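Local coordinates for pyruvate kinase (Pseudomonas aeruginosa, PDB 6QXL), which probably catalyses the last step of glycolysis, passing the phosphoryl group of phosphoenolpyruvate to ADP to give pyruvate and ATP, at residues 113-117 and 139-144; 123-128 and 158-163; 76-80 and 100-104; 131-135 and 147-153. One frame throughout, in Å; residues are numbered along the deposited sequence.

Contact 1 of 4, residues 113-117 and 139-144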
loop_
_atom_site.group_PDB
_atom_site.type_symbol
_atom_site.label_atom_id
_atom_site.label_comp_id
_atom_site.label_asym_id
_atom_site.label_seq_id
_atom_site.Cartn_x
_atom_site.Cartn_y
_atom_site.Cartn_z
ATOM N N PRO A 113 -21.153 -1.773 51.219
ATOM C CA PRO A 113 -20.602 -0.637 51.942
ATOM C C PRO A 113 -19.577 0.183 51.161
ATOM O O PRO A 113 -19.652 1.429 51.237
ATOM C CB PRO A 113 -19.913 -1.293 53.140
ATOM C CG PRO A 113 -20.607 -2.567 53.327
ATOM C CD PRO A 113 -20.997 -3.025 51.973
ATOM N N ASP A 114 -18.673 -0.479 50.416
ATOM C CA ASP A 114 -17.722 0.283 49.613
ATOM C C ASP A 114 -18.273 1.201 48.467
ATOM O O ASP A 114 -17.654 2.212 48.234
ATOM C CB ASP A 114 -16.691 -0.558 48.913
ATOM C CG ASP A 114 -15.845 -1.445 49.864
ATOM O OD1 ASP A 114 -15.411 -0.924 50.897
ATOM O OD2 ASP A 114 -15.629 -2.624 49.535
ATOM N N LEU A 115 -19.557 1.047 48.165
ATOM C CA LEU A 115 -20.203 2.012 47.256
ATOM C C LEU A 115 -20.093 3.455 47.803
ATOM O O LEU A 115 -19.715 4.388 47.089
ATOM C CB LEU A 115 -21.658 1.699 47.052
ATOM C CG LEU A 115 -22.366 2.631 46.052
ATOM C CD1 LEU A 115 -21.823 2.535 44.614
ATOM C CD2 LEU A 115 -23.853 2.316 45.941
ATOM N N VAL A 116 -20.416 3.614 49.052
ATOM C CA VAL A 116 -20.428 4.916 49.688
ATOM C C VAL A 116 -19.017 5.441 49.942
ATOM O O VAL A 116 -18.796 6.663 49.916
ATOM C CB VAL A 116 -21.225 4.867 51.025
ATOM C CG1 VAL A 116 -21.097 6.132 51.860
ATOM C CG2 VAL A 116 -22.680 4.543 50.810
ATOM N N LYS A 117 -18.079 4.526 50.141
ATOM C CA LYS A 117 -16.692 4.896 50.373
ATOM C C LYS A 117 -16.006 5.388 49.110
ATOM O O LYS A 117 -15.261 6.360 49.139
ATOM C CB LYS A 117 -15.911 3.699 50.958
ATOM C CG LYS A 117 -16.367 3.442 52.427
ATOM C CD LYS A 117 -15.547 2.471 53.241
ATOM C CE LYS A 117 -16.432 1.817 54.317
ATOM N NZ LYS A 117 -15.690 1.074 55.369
ATOM N N VAL A 139 -22.163 13.353 50.842
ATOM C CA VAL A 139 -21.696 12.056 51.273
ATOM C C VAL A 139 -21.653 12.059 52.799
ATOM O O VAL A 139 -21.151 13.005 53.401
ATOM C CB VAL A 139 -20.288 11.750 50.713
ATOM C CG1 VAL A 139 -19.818 10.381 51.142
ATOM C CG2 VAL A 139 -20.314 11.783 49.236
ATOM N N ALA A 140 -22.156 10.991 53.395
ATOM C CA ALA A 140 -22.033 10.718 54.821
ATOM C C ALA A 140 -21.417 9.338 54.970
ATOM O O ALA A 140 -21.170 8.656 54.007
ATOM C CB ALA A 140 -23.408 10.779 55.506
ATOM N N ALA A 141 -21.154 8.917 56.204
ATOM C CA ALA A 141 -20.485 7.631 56.419
ATOM C C ALA A 141 -21.297 6.439 55.896
ATOM O O ALA A 141 -20.751 5.433 55.511
ATOM C CB ALA A 141 -20.181 7.435 57.893
ATOM N N ASP A 142 -22.624 6.552 55.887
ATOM C CA ASP A 142 -23.509 5.458 55.584
ATOM C C ASP A 142 -24.445 5.690 54.373
ATOM O O ASP A 142 -25.309 4.849 54.132
ATOM C CB ASP A 142 -24.327 5.135 56.817
ATOM C CG ASP A 142 -25.333 6.244 57.182
ATOM O OD1 ASP A 142 -25.070 7.434 56.897
ATOM O OD2 ASP A 142 -26.426 5.925 57.731
ATOM N N GLU A 143 -24.315 6.806 53.651
ATOM C CA GLU A 143 -25.244 7.064 52.590
ATOM C C GLU A 143 -24.756 8.079 51.595
ATOM O O GLU A 143 -23.884 8.915 51.916
ATOM C CB GLU A 143 -26.632 7.521 53.119
ATOM C CG GLU A 143 -26.717 8.808 53.830
ATOM C CD GLU A 143 -28.105 9.094 54.395
ATOM O OE1 GLU A 143 -28.509 10.301 54.522
ATOM O OE2 GLU A 143 -28.871 8.185 54.677
ATOM N N LEU A 144 -25.334 8.024 50.390
ATOM C CA LEU A 144 -25.105 9.021 49.367
ATOM C C LEU A 144 -26.426 9.757 49.141
ATOM O O LEU A 144 -27.480 9.126 48.960
ATOM C CB LEU A 144 -24.668 8.385 48.072
ATOM C CG LEU A 144 -23.322 7.650 48.051
ATOM C CD1 LEU A 144 -23.073 7.082 46.652
ATOM C CD2 LEU A 144 -22.107 8.531 48.379
HETATM O O HOH W 1 -18.157 7.575 52.963
#
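Val116 is the side chain that fills this contact. Its two methyls part across the 139-144 turn. CG1 stands anti to the backbone N (chi1 171°) and dips into the backbone of the turn, 3.3 Å from Ala140 O and 3.7 Å from Ala141 O. CG2 lies over the next peptide, 4.0 Å from Glu143 N. Leu144 comes alongside from the strand, with Leu144 CG 4.2 Å from Val116 CG2. Val139 closes the other end, and Val139 CG1 is 4.0 Å from Val116 O. The segments share no direct hydrogen bond. A water lies 3.2 Å from Val116 O and makes a weak contact with Ala140 O.

The turn is a beta hairpin end, closed by Ala140 N bonding to Glu143 O at 3.1 Å. Ala140, Ala141, Asp142 and Glu143 turn their CB atoms away from the helix, so it meets their backbone. Glu143 is held on the far side by salt bridges to Arg145 and Arg93, and Asp142 bonds to Ser97. Helix 113-118 thus packs one valine against the tip of hairpin 132-139/143-148. Strand 91-95 pairs with the hairpin beyond, through Phe94 and Leu144, while Leu115 of the helix reaches the loops at Ile110 and Leu167.

Contact 2 of 4, residues 123-128 and 158-163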
loop_
_atom_site.group_PDB
_atom_site.type_symbol
_atom_site.label_atom_id
_atom_site.label_comp_id
_atom_site.label_asym_id
_atom_site.label_seq_id
_atom_site.Cartn_x
_atom_site.Cartn_y
_atom_site.Cartn_z
ATOM N N ASP A 123 -19.943 12.919 41.626
ATOM C CA ASP A 123 -20.033 11.655 40.878
ATOM C C ASP A 123 -21.431 11.467 40.287
ATOM O O ASP A 123 -22.425 11.835 40.934
ATOM C CB ASP A 123 -19.691 10.467 41.765
ATOM C CG ASP A 123 -18.193 10.414 42.152
ATOM O OD1 ASP A 123 -17.411 11.308 41.762
ATOM O OD2 ASP A 123 -17.768 9.507 42.901
ATOM N N GLU A 124 -21.521 10.960 39.068
ATOM C CA GLU A 124 -22.801 10.616 38.462
ATOM C C GLU A 124 -23.012 9.118 38.550
ATOM O O GLU A 124 -22.117 8.356 38.211
ATOM C CB GLU A 124 -22.893 11.085 36.988
ATOM C CG GLU A 124 -22.703 12.590 36.847
ATOM C CD GLU A 124 -23.121 13.246 35.563
ATOM O OE1 GLU A 124 -22.700 14.400 35.362
ATOM O OE2 GLU A 124 -23.825 12.641 34.727
ATOM N N LEU A 125 -24.187 8.709 39.020
ATOM C CA LEU A 125 -24.532 7.300 39.174
ATOM C C LEU A 125 -25.598 6.949 38.155
ATOM O O LEU A 125 -26.530 7.713 37.937
ATOM C CB LEU A 125 -25.052 7.028 40.578
ATOM C CG LEU A 125 -24.091 7.339 41.723
ATOM C CD1 LEU A 125 -24.911 7.278 43.064
ATOM C CD2 LEU A 125 -22.847 6.446 41.647
ATOM N N LEU A 126 -25.450 5.790 37.530
ATOM C CA LEU A 126 -26.353 5.326 36.497
ATOM C C LEU A 126 -27.012 4.033 36.957
ATOM O O LEU A 126 -26.340 3.092 37.364
ATOM C CB LEU A 126 -25.590 5.107 35.204
ATOM C CG LEU A 126 -25.240 6.398 34.425
ATOM C CD1 LEU A 126 -24.020 7.139 34.906
ATOM C CD2 LEU A 126 -25.035 6.195 32.978
ATOM N N LEU A 127 -28.334 4.025 36.918
ATOM C CA LEU A 127 -29.121 2.893 37.381
ATOM C C LEU A 127 -29.918 2.311 36.221
ATOM O O LEU A 127 -30.309 3.047 35.303
ATOM C CB LEU A 127 -30.088 3.304 38.481
ATOM C CG LEU A 127 -29.417 3.692 39.802
ATOM C CD1 LEU A 127 -29.325 5.193 39.895
ATOM C CD2 LEU A 127 -30.121 3.040 41.017
ATOM N N ASP A 128 -30.156 0.992 36.277
ATOM C CA ASP A 128 -30.907 0.291 35.246
ATOM C C ASP A 128 -30.292 0.533 33.856
ATOM O O ASP A 128 -30.953 1.017 32.931
ATOM C CB ASP A 128 -32.395 0.702 35.253
ATOM C CG ASP A 128 -33.269 -0.278 34.471
ATOM O OD1 ASP A 128 -32.742 -1.277 33.915
ATOM O OD2 ASP A 128 -34.479 -0.052 34.405
ATOM N N LYS A 158 -32.302 -3.308 40.975
ATOM C CA LYS A 158 -31.731 -2.726 39.786
ATOM C C LYS A 158 -30.255 -2.403 39.974
ATOM O O LYS A 158 -29.801 -2.092 41.071
ATOM C CB LYS A 158 -32.490 -1.488 39.352
ATOM C CG LYS A 158 -33.854 -1.750 38.757
ATOM C CD LYS A 158 -33.724 -2.380 37.386
ATOM C CE LYS A 158 -35.051 -2.900 36.851
ATOM N NZ LYS A 158 -34.943 -4.216 36.122
ATOM N N GLY A 159 -29.516 -2.508 38.873
ATOM C CA GLY A 159 -28.076 -2.288 38.899
ATOM C C GLY A 159 -27.749 -0.813 39.009
ATOM O O GLY A 159 -28.529 0.070 38.636
ATOM N N ILE A 160 -26.598 -0.560 39.606
ATOM C CA ILE A 160 -26.062 0.790 39.718
ATOM C C ILE A 160 -24.572 0.749 39.392
ATOM O O ILE A 160 -23.869 -0.187 39.742
ATOM C CB ILE A 160 -26.338 1.375 41.134
ATOM C CG1 ILE A 160 -25.825 2.799 41.251
ATOM C CG2 ILE A 160 -25.722 0.533 42.210
ATOM C CD1 ILE A 160 -26.311 3.513 42.490
ATOM N N ASN A 161 -24.098 1.774 38.705
ATOM C CA ASN A 161 -22.670 1.959 38.476
ATOM C C ASN A 161 -22.348 3.430 38.455
ATOM O O ASN A 161 -23.213 4.252 38.356
ATOM C CB ASN A 161 -22.184 1.277 37.191
ATOM C CG ASN A 161 -20.664 0.956 37.215
ATOM O OD1 ASN A 161 -19.887 1.428 38.047
ATOM N ND2 ASN A 161 -20.254 0.094 36.302
ATOM N N ARG A 162 -21.076 3.765 38.546
ATOM C CA ARG A 162 -20.582 5.092 38.453
ATOM C C ARG A 162 -20.041 5.395 37.053
ATOM O O ARG A 162 -19.244 4.642 36.513
ATOM C CB ARG A 162 -19.514 5.295 39.481
ATOM C CG ARG A 162 -19.080 6.761 39.626
ATOM C CD ARG A 162 -18.214 7.145 40.688
ATOM N NE ARG A 162 -16.924 6.504 40.584
ATOM C CZ ARG A 162 -15.942 6.672 41.410
ATOM N NH1 ARG A 162 -15.983 7.617 42.407
ATOM N NH2 ARG A 162 -14.851 5.887 41.295
ATOM N N ARG A 163 -20.437 6.572 36.536
ATOM C CA ARG A 163 -19.915 7.054 35.292
ATOM C C ARG A 163 -18.379 7.236 35.516
ATOM O O ARG A 163 -17.945 7.926 36.390
ATOM C CB ARG A 163 -20.537 8.380 34.915
ATOM C CG ARG A 163 -20.075 8.992 33.599
ATOM C CD ARG A 163 -21.098 10.023 33.196
ATOM N NE ARG A 163 -22.075 9.419 32.293
ATOM C CZ ARG A 163 -23.365 9.810 32.134
ATOM N NH1 ARG A 163 -23.809 10.910 32.703
ATOM N NH2 ARG A 163 -24.135 9.152 31.302
HETATM O O HOH W 2 -18.657 10.390 37.812
#
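The guanidinium of Arg163 has Leu126 CD1 over the centre of one face, 3.9 Å above the plane. Glu124 sits at its edge, where NH1 of Arg163 makes a weak bond to Glu124 OE2 at 2.7 Å, part of a salt bridge. The carboxylate is turned 67° from the guanidinium. Arg162 meets Asp123 in another way. Asp123 OD2 lies in the guanidinium plane, yet Arg162 NH1 approaches from above the carboxylate plane, the two groups being 78° apart.

These pairs close one end of an antiparallel strand pair, 124-127 with 159-162, in the mixed sheet of the small beta domain of pyruvate kinase. Leu126 and Asn161 form a hydrogen-bonded pair, with Leu126 N to Asn161 O at 2.8 Å and Asn161 N to Leu126 O at 2.9 Å. Leu125, Leu127 and Ile160 share the opposite face, which packs on Phe94. Ile160 CG1, anti to its own N (chi1 -178°), lies 4.0 Å from Leu127 CG. On the other face Asn161 ND2 bonds to Glu254. Lys158 runs beside Asp128, but their charged ends stay beyond salt-bridge range. Asp123 OD2 is gripped twice: Arg162 NH1 at 2.6 Å and the backbone N of Gly120.

Contact 3 of 4, residues 76-80 and 100-104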
loop_
_atom_site.group_PDB
_atom_site.type_symbol
_atom_site.label_atom_id
_atom_site.label_comp_id
_atom_site.label_asym_id
_atom_site.label_seq_id
_atom_site.Cartn_x
_atom_site.Cartn_y
_atom_site.Cartn_z
ATOM N N ILE A 76 -29.116 -2.187 44.000
ATOM C CA ILE A 76 -29.907 -1.681 45.106
ATOM C C ILE A 76 -30.743 -2.788 45.751
ATOM O O ILE A 76 -30.870 -3.873 45.217
ATOM C CB ILE A 76 -30.759 -0.479 44.698
ATOM C CG1 ILE A 76 -31.892 -0.899 43.773
ATOM C CG2 ILE A 76 -29.885 0.615 44.054
ATOM C CD1 ILE A 76 -32.601 0.276 43.085
ATOM N N ALA A 77 -31.284 -2.485 46.904
ATOM C CA ALA A 77 -32.158 -3.402 47.655
ATOM C C ALA A 77 -33.628 -3.334 47.166
ATOM O O ALA A 77 -33.898 -2.818 46.088
ATOM C CB ALA A 77 -32.036 -3.129 49.149
ATOM N N LYS A 78 -34.567 -3.838 47.951
ATOM C CA LYS A 78 -35.982 -3.817 47.572
ATOM C C LYS A 78 -36.699 -2.554 48.042
ATOM O O LYS A 78 -36.264 -1.871 48.966
ATOM C CB LYS A 78 -36.707 -5.067 48.108
ATOM C CG LYS A 78 -36.079 -6.362 47.706
ATOM C CD LYS A 78 -36.816 -7.531 48.274
ATOM C CE LYS A 78 -36.390 -8.794 47.633
ATOM N NZ LYS A 78 -36.826 -9.991 48.414
ATOM N N PHE A 79 -37.868 -2.336 47.466
ATOM C CA PHE A 79 -38.771 -1.243 47.784
ATOM C C PHE A 79 -40.012 -1.813 48.442
ATOM O O PHE A 79 -40.296 -2.966 48.281
ATOM C CB PHE A 79 -39.196 -0.525 46.546
ATOM C CG PHE A 79 -38.175 0.385 45.981
ATOM C CD1 PHE A 79 -37.281 -0.064 45.053
ATOM C CD2 PHE A 79 -38.151 1.692 46.326
ATOM C CE1 PHE A 79 -36.362 0.771 44.511
ATOM C CE2 PHE A 79 -37.237 2.540 45.779
ATOM C CZ PHE A 79 -36.338 2.080 44.874
ATOM N N ALA A 80 -40.713 -1.023 49.242
ATOM C CA ALA A 80 -41.909 -1.489 49.945
ATOM C C ALA A 80 -43.061 -1.881 49.052
ATOM O O ALA A 80 -43.697 -2.878 49.250
ATOM C CB ALA A 80 -42.358 -0.456 50.936
ATOM N N ARG A 100 -33.452 -3.298 53.939
ATOM C CA ARG A 100 -33.433 -3.889 52.620
ATOM C C ARG A 100 -34.810 -4.095 51.985
ATOM O O ARG A 100 -34.946 -4.067 50.767
ATOM C CB ARG A 100 -32.691 -5.223 52.552
ATOM C CG ARG A 100 -31.348 -5.201 53.274
ATOM C CD ARG A 100 -30.253 -4.651 52.341
ATOM N NE ARG A 100 -29.789 -3.327 52.799
ATOM C CZ ARG A 100 -28.788 -3.074 53.589
ATOM N NH1 ARG A 100 -27.967 -4.007 53.995
ATOM N NH2 ARG A 100 -28.607 -1.816 53.959
ATOM N N ASP A 101 -35.848 -4.208 52.838
ATOM C CA ASP A 101 -37.186 -4.422 52.317
ATOM C C ASP A 101 -38.031 -3.152 52.271
ATOM O O ASP A 101 -39.094 -3.206 51.683
ATOM C CB ASP A 101 -37.887 -5.431 53.202
ATOM C CG ASP A 101 -37.342 -6.807 53.053
ATOM O OD1 ASP A 101 -37.036 -7.191 51.911
ATOM O OD2 ASP A 101 -37.393 -7.624 54.030
ATOM N N ALA A 102 -37.552 -2.026 52.865
ATOM C CA ALA A 102 -38.379 -0.877 53.097
ATOM C C ALA A 102 -38.097 0.337 52.233
ATOM O O ALA A 102 -38.221 1.472 52.706
ATOM C CB ALA A 102 -38.250 -0.505 54.561
ATOM N N GLY A 103 -37.734 0.114 50.966
ATOM C CA GLY A 103 -37.388 1.228 50.104
ATOM C C GLY A 103 -38.600 2.125 49.893
ATOM O O GLY A 103 -39.739 1.657 49.857
ATOM N N THR A 104 -38.365 3.423 49.830
ATOM C CA THR A 104 -39.438 4.378 49.658
ATOM C C THR A 104 -39.132 5.271 48.484
ATOM O O THR A 104 -38.159 5.070 47.768
ATOM C CB THR A 104 -39.582 5.252 50.924
ATOM O OG1 THR A 104 -38.505 6.205 50.963
ATOM C CG2 THR A 104 -39.588 4.378 52.175
#
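Phe79 and Gly103 bring their backbones to a CA-CA distance of 3.7 Å, and this is the tight part of the contact. Gly103 has no side chain to hold the chains apart. Beside it, Ala80 N bonds to Gly103 O at 2.9 Å and nearly straight, 172° at the hydrogen. Gly103 N gives Lys78 O a weak bond. The Phe79 ring turns its edge to the next peptide, with Thr104 O in the ring plane and 3.3 Å from Phe79 CE2. CG of Phe79 is anti to the carbonyl carbon (chi1 -77°), which carries the ring toward the 103-104 peptide. The ring also packs on Val108.

The two segments are loops, without regular helix or strand, joined by a single backbone bridge. The loop 76-80 follows strand 74-75, and the loop 100-104 comes before strand 107-109. These strands are the two outermost, within this chain, of the mixed sheet of the small beta domain of pyruvate kinase. A further link comes from Lys78 N to Arg100 O at 2.9 Å.

The other side is looser. Lys78 and Asp101 are exposed and lie side by side, pointing the same way. Lys78 CD is 3.7 Å from Asp101 OD1, but Lys78 NZ stays 4.5 Å from that oxygen, beyond a salt bridge. Arg100 lays its CD 4.0 Å from Ala77 CB, while its guanidinium bonds to Thr96 O.

Contact 4 of 4, residues 131-135 and 147-153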
loop_
_atom_site.group_PDB
_atom_site.type_symbol
_atom_site.label_atom_id
_atom_site.label_comp_id
_atom_site.label_asym_id
_atom_site.label_seq_id
_atom_site.Cartn_x
_atom_site.Cartn_y
_atom_site.Cartn_z
ATOM N N ARG A 131 -30.717 4.071 32.433
ATOM C CA ARG A 131 -32.075 4.630 32.274
ATOM C C ARG A 131 -32.358 5.803 33.210
ATOM O O ARG A 131 -33.026 6.740 32.826
ATOM C CB ARG A 131 -33.131 3.522 32.453
ATOM C CG ARG A 131 -33.339 2.766 31.170
ATOM C CD ARG A 131 -33.774 1.293 31.317
ATOM N NE ARG A 131 -33.806 0.643 30.003
ATOM C CZ ARG A 131 -33.134 -0.475 29.629
ATOM N NH1 ARG A 131 -32.289 -1.098 30.477
ATOM N NH2 ARG A 131 -33.246 -0.871 28.371
ATOM N N VAL A 132 -31.857 5.695 34.438
ATOM C CA VAL A 132 -31.963 6.740 35.450
ATOM C C VAL A 132 -30.557 7.210 35.783
ATOM O O VAL A 132 -29.640 6.413 35.866
ATOM C CB VAL A 132 -32.668 6.195 36.707
ATOM C CG1 VAL A 132 -32.587 7.191 37.864
ATOM C CG2 VAL A 132 -34.132 5.897 36.391
ATOM N N VAL A 133 -30.395 8.514 35.954
ATOM C CA VAL A 133 -29.088 9.096 36.247
ATOM C C VAL A 133 -29.217 10.061 37.421
ATOM O O VAL A 133 -30.155 10.867 37.471
ATOM C CB VAL A 133 -28.501 9.859 35.036
ATOM C CG1 VAL A 133 -27.129 10.451 35.373
ATOM C CG2 VAL A 133 -28.413 8.946 33.825
ATOM N N MET A 134 -28.268 9.976 38.351
ATOM C CA MET A 134 -28.234 10.852 39.507
ATOM C C MET A 134 -26.846 11.401 39.724
ATOM O O MET A 134 -25.854 10.811 39.270
ATOM C CB MET A 134 -28.657 10.082 40.751
ATOM C CG MET A 134 -29.929 9.289 40.547
ATOM S SD MET A 134 -30.587 8.894 42.151
ATOM C CE MET A 134 -31.814 7.647 41.709
ATOM N N VAL A 135 -26.784 12.534 40.418
ATOM C CA VAL A 135 -25.516 13.119 40.823
ATOM C C VAL A 135 -25.458 13.166 42.357
ATOM O O VAL A 135 -26.452 13.481 43.009
ATOM C CB VAL A 135 -25.305 14.512 40.193
ATOM C CG1 VAL A 135 -26.423 15.483 40.593
ATOM C CG2 VAL A 135 -23.920 15.069 40.564
ATOM N N ARG A 147 -29.293 14.009 43.678
ATOM C CA ARG A 147 -30.316 14.676 42.887
ATOM C C ARG A 147 -30.490 13.913 41.574
ATOM O O ARG A 147 -29.496 13.515 40.943
ATOM C CB ARG A 147 -29.887 16.123 42.594
ATOM C CG ARG A 147 -31.007 16.991 42.069
ATOM C CD ARG A 147 -30.581 18.417 41.800
ATOM N NE ARG A 147 -29.666 18.549 40.667
ATOM C CZ ARG A 147 -28.351 18.787 40.709
ATOM N NH1 ARG A 147 -27.706 18.892 41.877
ATOM N NH2 ARG A 147 -27.671 18.912 39.584
ATOM N N VAL A 148 -31.735 13.728 41.150
ATOM C CA VAL A 148 -32.015 13.032 39.901
ATOM C C VAL A 148 -31.770 13.978 38.719
ATOM O O VAL A 148 -32.298 15.093 38.663
ATOM C CB VAL A 148 -33.467 12.507 39.870
ATOM C CG1 VAL A 148 -33.808 11.891 38.508
ATOM C CG2 VAL A 148 -33.696 11.517 41.014
ATOM N N LEU A 149 -30.928 13.529 37.791
ATOM C CA LEU A 149 -30.650 14.259 36.550
ATOM C C LEU A 149 -31.578 13.790 35.430
ATOM O O LEU A 149 -32.059 14.604 34.640
ATOM C CB LEU A 149 -29.205 14.068 36.123
ATOM C CG LEU A 149 -28.183 14.782 37.026
ATOM C CD1 LEU A 149 -26.783 14.648 36.431
ATOM C CD2 LEU A 149 -28.529 16.263 37.360
ATOM N N ILE A 150 -31.795 12.479 35.344
ATOM C CA ILE A 150 -32.683 11.894 34.359
ATOM C C ILE A 150 -33.606 10.935 35.089
ATOM O O ILE A 150 -33.153 9.984 35.726
ATOM C CB ILE A 150 -31.894 11.157 33.259
ATOM C CG1 ILE A 150 -31.168 12.191 32.372
ATOM C CG2 ILE A 150 -32.809 10.262 32.418
ATOM C CD1 ILE A 150 -29.918 11.669 31.694
ATOM N N GLY A 151 -34.900 11.200 34.977
ATOM C CA GLY A 151 -35.901 10.451 35.696
ATOM C C GLY A 151 -36.270 9.159 35.033
ATOM O O GLY A 151 -35.794 8.836 33.970
ATOM N N GLY A 152 -37.183 8.447 35.686
ATOM C CA GLY A 152 -37.672 7.173 35.217
ATOM C C GLY A 152 -38.076 6.284 36.367
ATOM O O GLY A 152 -38.076 6.711 37.512
ATOM N N PRO A 153 -38.422 5.040 36.089
ATOM C CA PRO A 153 -38.769 4.117 37.154
ATOM C C PRO A 153 -37.568 3.453 37.803
ATOM O O PRO A 153 -36.517 3.343 37.190
ATOM C CB PRO A 153 -39.650 3.076 36.427
ATOM C CG PRO A 153 -39.076 3.038 35.059
ATOM C CD PRO A 153 -38.625 4.452 34.745
#
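Val133 and Ile150 lie side by side and point the same way, with Val133 CG2 3.8 Å from Ile150 CD1. Val135 and Arg147 share this face in the same manner. CG1 of Val135 sits between its backbone N and carbonyl carbon (chi1 59°), which sets it over one guanidinium face of Arg147, 3.6 Å above the plane and toward the rim. The polar end of Arg147 turns to a salt bridge with Glu137. Leu149 leans in between the two pairs: Leu149 CD2 is 3.9 Å from Val135 CG1.

Leu149 belongs to a classic beta bulge, in which it and Ile150 both face Val133. Val133 O takes two donors from the same face of its plane, Leu149 N at 2.8 Å and Ile150 N at 3.1 Å. In return, Val133 N reaches an in-plane lone pair of Ile150 O. On the opposite face the extended Met134 chain places SD 4.2 Å from Val148 CG2.

The 147-153 segment turns a corner at Leu149 and runs on through Gly151 and Gly152 into strand 152-155, which pairs with strand 83-86. Val132 CG2 rests 3.6 Å from Pro153 O there.

The pair is the open end of hairpin 132-139/143-148. Strand 124-127 flanks it on one edge and 91-95 on the other, strand 83-86 packs on Met134 and Val148, and Ile150 touches Met293 of a second subunit.

How the contacts relate
All four contacts lie in the small beta domain. Contacts 2 and 4 are antiparallel pairings in one sheet, contact 4 broken by a bulge. Their strands 124-127 and 132-139 are neighbours, with Leu125 N probably bonded to Met134 O. Contact 1 shares strand 143-148 with contact 4 and joins a valine side chain to the backbone of the hairpin tip; its Leu144 packs on Leu125 of contact 2. Contact 3 pairs loops by backbone bonds, tied to contact 2 through Ile76. Leu125, Leu127 and Ile160 of contact 2 and Met134 and Val148 of contact 4 are buried. Lys78, Ala80 and Asp101 of contact 3 and Ala141 of contact 1 are exposed. Salt bridges between segments occur in contact 2, whereas contact 4 relies on strand bonds and aliphatic packing.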